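Cytochrome c3 (Desulfuromonas acetoxidans, PDB 1HH5) carries electrons through three covalently bound c-type hemes, passing them from a dehydrogenase to ferredoxin in sulfate respiration. Local coordinates at residues Asn8-Thr14 with Gly64-Lys68. Residues are numbered along the deposited sequence; the frame is centred on the assembly and turned at random. Where two conformers were deposited one is given.
Sequences NKKGNVT and GCHIK. With HEC (heme c), chain D.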
# COMPACT_ATOMS: atom_id res chain seq x y z
N ASN A 8 0.10 0.73 13.85
CA ASN A 8 0.91 1.90 14.17
C ASN A 8 0.12 2.90 15.01
O ASN A 8 -1.09 2.79 15.15
CB ASN A 8 1.42 2.55 12.88
CG ASN A 8 0.32 3.17 12.05
OD1 ASN A 8 -0.07 4.31 12.28
ND2 ASN A 8 -0.21 2.41 11.10
N LYS A 9 0.82 3.89 15.55
CA LYS A 9 0.21 4.92 16.39
C LYS A 9 -0.86 5.77 15.73
O LYS A 9 -1.92 6.02 16.31
CB LYS A 9 1.30 5.83 16.97
CG LYS A 9 2.23 5.15 17.96
CD LYS A 9 1.47 4.70 19.20
CE LYS A 9 2.40 4.10 20.24
NZ LYS A 9 1.68 3.72 21.49
N LYS A 10 -0.58 6.24 14.52
CA LYS A 10 -1.51 7.09 13.78
C LYS A 10 -2.81 6.39 13.41
O LYS A 10 -3.81 7.05 13.11
CB LYS A 10 -0.81 7.62 12.53
CG LYS A 10 -1.70 8.45 11.60
CD LYS A 10 -2.20 9.72 12.26
CE LYS A 10 -3.09 10.50 11.30
NZ LYS A 10 -3.56 11.79 11.87
N GLY A 11 -2.80 5.07 13.46
CA GLY A 11 -3.98 4.30 13.11
C GLY A 11 -3.61 3.20 12.13
O GLY A 11 -3.01 3.49 11.09
N ASN A 12 -3.97 1.96 12.44
CA ASN A 12 -3.65 0.81 11.60
C ASN A 12 -4.02 0.97 10.12
O ASN A 12 -5.09 1.46 9.78
CB ASN A 12 -4.32 -0.44 12.15
CG ASN A 12 -3.73 -0.89 13.48
OD1 ASN A 12 -2.96 -0.16 14.10
ND2 ASN A 12 -4.11 -2.08 13.92
N VAL A 13 -3.11 0.53 9.25
CA VAL A 13 -3.33 0.58 7.81
C VAL A 13 -3.55 -0.85 7.30
O VAL A 13 -2.73 -1.74 7.55
CB VAL A 13 -2.11 1.18 7.07
CG1 VAL A 13 -2.42 1.31 5.59
CG2 VAL A 13 -1.76 2.54 7.65
N THR A 14 -4.65 -1.05 6.59
CA THR A 14 -4.95 -2.37 6.03
C THR A 14 -4.61 -2.40 4.55
O THR A 14 -5.22 -1.68 3.75
CB THR A 14 -6.45 -2.72 6.20
OG1 THR A 14 -6.76 -2.79 7.60
CG2 THR A 14 -6.76 -4.06 5.56
N GLY A 64 -7.57 8.10 5.00
CA GLY A 64 -7.92 7.12 4.00
C GLY A 64 -7.15 5.83 4.22
O GLY A 64 -7.60 4.75 3.85
N CYS A 65 -5.97 5.95 4.82
CA CYS A 65 -5.15 4.79 5.11
C CYS A 65 -5.19 4.45 6.59
O CYS A 65 -5.45 3.31 6.97
CB CYS A 65 -3.70 5.04 4.70
SG CYS A 65 -3.44 5.09 2.90
N HIS A 66 -4.92 5.46 7.42
CA HIS A 66 -4.91 5.31 8.87
C HIS A 66 -6.31 5.34 9.46
O HIS A 66 -6.96 6.37 9.46
CB HIS A 66 -4.08 6.44 9.49
CG HIS A 66 -2.63 6.39 9.14
ND1 HIS A 66 -1.74 5.50 9.68
CD2 HIS A 66 -1.92 7.15 8.26
CE1 HIS A 66 -0.54 5.73 9.13
NE2 HIS A 66 -0.60 6.73 8.26
N ILE A 67 -6.77 4.19 9.97
CA ILE A 67 -8.10 4.09 10.56
C ILE A 67 -7.95 3.93 12.08
O ILE A 67 -7.36 2.96 12.54
CB ILE A 67 -8.87 2.88 9.99
CG1 ILE A 67 -8.70 2.81 8.47
CG2 ILE A 67 -10.35 2.98 10.35
CD1 ILE A 67 -9.17 4.06 7.75
N LYS A 68 -8.49 4.89 12.82
CA LYS A 68 -8.44 4.95 14.29
C LYS A 68 -7.06 4.78 14.91
O LYS A 68 -6.61 5.71 15.61
CB LYS A 68 -9.41 3.93 14.92
CG LYS A 68 -9.07 2.47 14.72
CD LYS A 68 -10.13 1.76 13.89
CE LYS A 68 -11.49 1.80 14.58
NZ LYS A 68 -11.47 1.12 15.90
OXT LYS A 68 -6.44 3.72 14.69
FE HEC D . 1.04 7.33 7.31
CHA HEC D . 3.09 5.29 9.12
CHB HEC D . 1.35 9.81 9.65
CHC HEC D . -0.86 9.43 5.35
CHD HEC D . 0.34 4.75 5.14
NA HEC D . 2.00 7.50 9.01
C1A HEC D . 2.82 6.56 9.62
C2A HEC D . 3.32 7.09 10.87
C3A HEC D . 2.85 8.34 11.03
C4A HEC D . 2.01 8.60 9.87
CMA HEC D . 3.15 9.33 12.17
CAA HEC D . 4.21 6.36 11.87
CBA HEC D . 3.45 5.68 12.99
CGA HEC D . 4.38 5.08 14.03
O1A HEC D . 3.88 4.41 14.96
O2A HEC D . 5.61 5.28 13.92
NB HEC D . 0.35 9.19 7.48
C1B HEC D . 0.54 10.07 8.54
C2B HEC D . -0.16 11.32 8.31
C3B HEC D . -0.63 11.28 7.04
C4B HEC D . -0.39 9.92 6.56
CMB HEC D . -0.46 12.41 9.35
CAB HEC D . -1.26 12.41 6.24
CBB HEC D . -0.19 13.42 5.83
NC HEC D . 0.01 7.15 5.61
C1C HEC D . -0.67 8.13 4.90
C2C HEC D . -1.30 7.60 3.70
C3C HEC D . -1.07 6.25 3.73
C4C HEC D . -0.22 5.99 4.88
CMC HEC D . -2.01 8.39 2.60
CAC HEC D . -1.62 5.19 2.78
CBC HEC D . -1.18 5.40 1.34
ND HEC D . 1.62 5.45 7.12
C1D HEC D . 1.20 4.50 6.20
C2D HEC D . 1.84 3.21 6.44
C3D HEC D . 2.70 3.40 7.46
C4D HEC D . 2.53 4.77 7.93
CMD HEC D . 1.55 1.89 5.73
CAD HEC D . 3.76 2.42 7.95
CBD HEC D . 3.44 1.77 9.29
CGD HEC D . 4.53 0.82 9.74
O1D HEC D . 5.66 1.28 10.03
O2D HEC D . 4.26 -0.39 9.79
O HOH W 1 -6.10 1.27 14.46
O HOH W 2 -6.73 0.88 6.15
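His-66 ND1 donates to the carbonyl O of Gly-11 over 2.8 Å, with an N-H...O angle of 153°; the acceptor sits near the ring plane and the donor in the carbonyl plane, so the bond helps fix the rotation of the imidazole, together with the iron bond at NE2. A second bond joins the backbones, Ile-67 N to Asn-12 O at 3.2 Å and 173°. Two waters extend this pairing, one from Asn-12 N to the terminal carboxylate OXT of Lys-68, the other between Thr-14 N and Cys-65 O.

By coordination, the other ring nitrogen, His-66 NE2, meets the heme FE at 2.0 Å, with His-45 as the second axial ligand. With Cys-65 SG bonded to heme CAC, this is the end of a c-type CXXCH motif, the hairpin turn between strands 3-6 and 13-16 lying against it.

Among nonpolar contacts, Lys-10 CG, placed anti to its own backbone N (chi1 176°), lies over one face of the His-66 ring, a CH-pi contact; Val-13 CG2 approaches obliquely, 3.6 Å from His-66 ND1.

Asn-8 turns its amide nearly perpendicular to the His-66 ring, ND2 bonding Tyr-6 O and, weakly, Gly-11 O, while OD1 weakly accepts from Gly-11 N. Replacing Asn-8 by alanine removes these amide bonds and is likely to let the turn carrying the Gly-11 carbonyl shift, weakening the hold on His-66 ND1.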